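Local structure of salicylate 5-hydroxylase, large oxygenase component (Ralstonia sp., 7C8Z) at residues 263-268 / 423-428. The protein is the large oxygenase component of salicylate 5-hydroxylase, which uses NADH and dioxygen to convert salicylate to gentisate through a Rieske [2Fe-2S] cluster and an iron ion. Numbering follows the deposited sequence.
Sequences SELKMD and MVTETL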
ATOM      1  N   SER A 263      43.266  -1.289  13.978  1.00 60.19           N
ATOM      2  CA  SER A 263      42.496  -0.926  12.799  1.00 53.05           C
ATOM      3  C   SER A 263      43.187   0.190  12.029  1.00 54.43           C
ATOM      4  O   SER A 263      44.053   0.897  12.548  1.00 74.68           O
ATOM      5  CB  SER A 263      41.080  -0.491  13.178  1.00 55.13           C
ATOM      6  OG  SER A 263      41.117   0.464  14.223  1.00 67.29           O
ATOM      7  N   GLU A 264      42.779   0.334  10.770  1.00 54.11           N
ATOM      8  CA  GLU A 264      43.155   1.466   9.937  1.00 54.26           C
ATOM      9  C   GLU A 264      42.117   1.615   8.836  1.00 56.91           C
ATOM     10  O   GLU A 264      41.572   0.624   8.351  1.00 66.12           O
ATOM     11  CB  GLU A 264      44.551   1.271   9.326  1.00 63.07           C
ATOM     12  CG  GLU A 264      44.776  -0.110   8.712  1.00 64.41           C
ATOM     13  CD  GLU A 264      46.165  -0.276   8.122  1.00 86.50           C
ATOM     14  OE1 GLU A 264      46.797   0.746   7.779  1.00 94.22           O
ATOM     15  OE2 GLU A 264      46.628  -1.432   8.002  1.00 95.19           O
ATOM     16  N   LEU A 265      41.836   2.853   8.452  1.00 66.97           N
ATOM     17  CA  LEU A 265      40.837   3.128   7.431  1.00 56.85           C
ATOM     18  C   LEU A 265      41.463   4.006   6.355  1.00 61.73           C
ATOM     19  O   LEU A 265      42.119   5.005   6.666  1.00 55.34           O
ATOM     20  CB  LEU A 265      39.577   3.755   8.037  1.00 50.26           C
ATOM     21  CG  LEU A 265      39.740   4.958   8.946  1.00 51.83           C
ATOM     22  CD1 LEU A 265      39.434   6.194   8.150  1.00 68.63           C
ATOM     23  CD2 LEU A 265      38.830   4.852  10.152  1.00 48.78           C
ATOM     24  N   LYS A 266      41.277   3.616   5.097  1.00 64.20           N
ATOM     25  CA  LYS A 266      41.888   4.285   3.959  1.00 57.14           C
ATOM     26  C   LYS A 266      40.834   4.714   2.946  1.00 54.35           C
ATOM     27  O   LYS A 266      39.717   4.194   2.918  1.00 72.81           O
ATOM     28  CB  LYS A 266      42.918   3.373   3.281  1.00 51.43           C
ATOM     29  CG  LYS A 266      44.083   2.994   4.180  1.00 59.05           C
ATOM     30  CD  LYS A 266      44.485   1.550   3.958  1.00 60.24           C
ATOM     31  CE  LYS A 266      45.846   1.244   4.547  1.00 53.51           C
ATOM     32  NZ  LYS A 266      46.684   0.525   3.552  1.00 55.75           N
ATOM     33  N   MET A 267      41.210   5.683   2.112  1.00 45.99           N
ATOM     34  CA  MET A 267      40.333   6.261   1.103  1.00 50.10           C
ATOM     35  C   MET A 267      41.099   6.381  -0.206  1.00 54.64           C
ATOM     36  O   MET A 267      42.330   6.296  -0.238  1.00 74.11           O
ATOM     37  CB  MET A 267      39.821   7.649   1.508  1.00 49.39           C
ATOM     38  CG  MET A 267      38.545   7.652   2.306  1.00 48.80           C
ATOM     39  SD  MET A 267      38.101   9.308   2.892  1.00 47.81           S
ATOM     40  CE  MET A 267      39.448   9.643   4.022  1.00 37.75           C
ATOM     41  N   ASP A 268      40.362   6.582  -1.293  1.00 45.61           N
ATOM     42  CA  ASP A 268      40.992   6.864  -2.570  1.00 51.05           C
ATOM     43  C   ASP A 268      41.236   8.368  -2.688  1.00 50.13           C
ATOM     44  O   ASP A 268      40.936   9.144  -1.778  1.00 55.39           O
ATOM     45  CB  ASP A 268      40.155   6.310  -3.725  1.00 56.08           C
ATOM     46  CG  ASP A 268      38.944   7.169  -4.052  1.00 63.74           C
ATOM     47  OD1 ASP A 268      38.275   7.650  -3.114  1.00 66.28           O
ATOM     48  OD2 ASP A 268      38.648   7.341  -5.256  1.00 66.48           O
ATOM     49  N   MET A 423      39.931   3.818  14.726  1.00 76.49           N
ATOM     50  CA  MET A 423      38.563   3.770  14.210  1.00 60.74           C
ATOM     51  C   MET A 423      37.794   4.985  14.697  1.00 65.13           C
ATOM     52  O   MET A 423      36.603   5.130  14.405  1.00 76.34           O
ATOM     53  CB  MET A 423      37.742   2.611  14.784  1.00 75.41           C
ATOM     54  CG  MET A 423      38.069   2.171  16.192  1.00102.11           C
ATOM     55  SD  MET A 423      36.803   0.889  16.567  1.00112.62           S
ATOM     56  CE  MET A 423      37.574   0.232  18.083  1.00100.10           C
ATOM     57  N   VAL A 424      38.447   5.874  15.432  1.00 61.23           N
ATOM     58  CA  VAL A 424      37.674   6.857  16.173  1.00 54.94           C
ATOM     59  C   VAL A 424      37.598   8.143  15.377  1.00 48.26           C
ATOM     60  O   VAL A 424      38.138   9.175  15.788  1.00 63.55           O
ATOM     61  CB  VAL A 424      38.288   7.104  17.565  1.00 62.67           C
ATOM     62  CG1 VAL A 424      37.257   7.713  18.488  1.00 70.14           C
ATOM     63  CG2 VAL A 424      38.867   5.808  18.140  1.00 61.77           C
ATOM     64  N   THR A 425      36.905   8.098  14.249  1.00 42.11           N
ATOM     65  CA  THR A 425      36.835   9.275  13.408  1.00 54.34           C
ATOM     66  C   THR A 425      35.672   9.113  12.449  1.00 47.23           C
ATOM     67  O   THR A 425      35.303   7.994  12.089  1.00 48.84           O
ATOM     68  CB  THR A 425      38.149   9.502  12.651  1.00 54.96           C
ATOM     69  OG1 THR A 425      37.955  10.513  11.657  1.00 62.86           O
ATOM     70  CG2 THR A 425      38.624   8.212  11.989  1.00 50.32           C
ATOM     71  N   GLU A 426      35.094  10.242  12.048  1.00 48.63           N
ATOM     72  CA  GLU A 426      34.085  10.263  10.999  1.00 58.76           C
ATOM     73  C   GLU A 426      34.656  10.776   9.682  1.00 59.13           C
ATOM     74  O   GLU A 426      33.925  11.332   8.856  1.00 46.34           O
ATOM     75  CB  GLU A 426      32.881  11.094  11.445  1.00 50.04           C
ATOM     76  CG  GLU A 426      32.163  10.494  12.641  1.00 52.01           C
ATOM     77  CD  GLU A 426      30.949  11.290  13.067  1.00 67.09           C
ATOM     78  OE1 GLU A 426      29.828  10.918  12.661  1.00 74.78           O
ATOM     79  OE2 GLU A 426      31.112  12.282  13.809  1.00 68.83           O
ATOM     80  N   THR A 427      35.957  10.566   9.463  1.00 63.58           N
ATOM     81  CA  THR A 427      36.633  11.179   8.326  1.00 59.49           C
ATOM     82  C   THR A 427      36.155  10.608   6.998  1.00 53.18           C
ATOM     83  O   THR A 427      36.181  11.314   5.984  1.00 63.34           O
ATOM     84  CB  THR A 427      38.150  11.017   8.464  1.00 51.78           C
ATOM     85  OG1 THR A 427      38.808  11.616   7.339  1.00 59.09           O
ATOM     86  CG2 THR A 427      38.527   9.552   8.551  1.00 41.07           C
ATOM     87  N   LEU A 428      35.712   9.348   6.972  1.00 47.29           N
ATOM     88  CA  LEU A 428      35.231   8.782   5.716  1.00 44.69           C
ATOM     89  C   LEU A 428      33.942   9.456   5.265  1.00 47.36           C
ATOM     90  O   LEU A 428      33.748   9.708   4.071  1.00 42.70           O
ATOM     91  CB  LEU A 428      35.024   7.276   5.859  1.00 44.90           C
ATOM     92  CG  LEU A 428      36.231   6.437   6.265  1.00 45.02           C
ATOM     93  CD1 LEU A 428      35.911   4.955   6.183  1.00 36.42           C
ATOM     94  CD2 LEU A 428      37.408   6.775   5.387  1.00 35.59           C
TER
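Leu265 and Leu428 carry most of this contact, in which a strand meets the first turn of a helix through apolar side chains. Leu265 divides its two methyls along 423-428. CD1 is shared by two partners at the helix start, lying 3.5 Å from Leu428 CD2 and equally near Thr427 CG2, while CD2 reaches back to the preceding loop, 3.8 Å from Thr425 CG2. A first torsion of 51° sets Leu265 CG between its own backbone N and carbonyl carbon, and from there the branches spread over both threonine methyls. Leu428 answers with one branch: CD2 enters between Leu265 and Met267, 3.4 Å from Met267 CG. Although the CB of Leu428 does not point straight at the strand, this methyl turns to it, and the same side chain also packs on Ala274 and Met276 of the adjoining strand. Met267 SD lies 3.6 Å from Leu428 CD2, and the bend at chi3 (-66°) turns CE to 3.9 Å from Thr427 OG1. This hydroxyl is buried, but it is bonded to Gly418 N and Glu416 O, so the methionine methyl merely lies against it. At the other end, Ser263 OG and Met423 N are 3.6 Å apart and make only a loose polar approach.

The loop before helix 427-440 has the Met423 side chain about 12 Å from the iron ion, and its N-cap residue Glu426 forms a salt bridge with Arg113 in the Rieske pocket of a neighbouring subunit, consistent with the inter-subunit electron path known for this family. Here edge strand 263-267 of the antiparallel sheet packs against the long C-terminal helix, as in the helix-grip (Bet v1-like) fold of these catalytic domains.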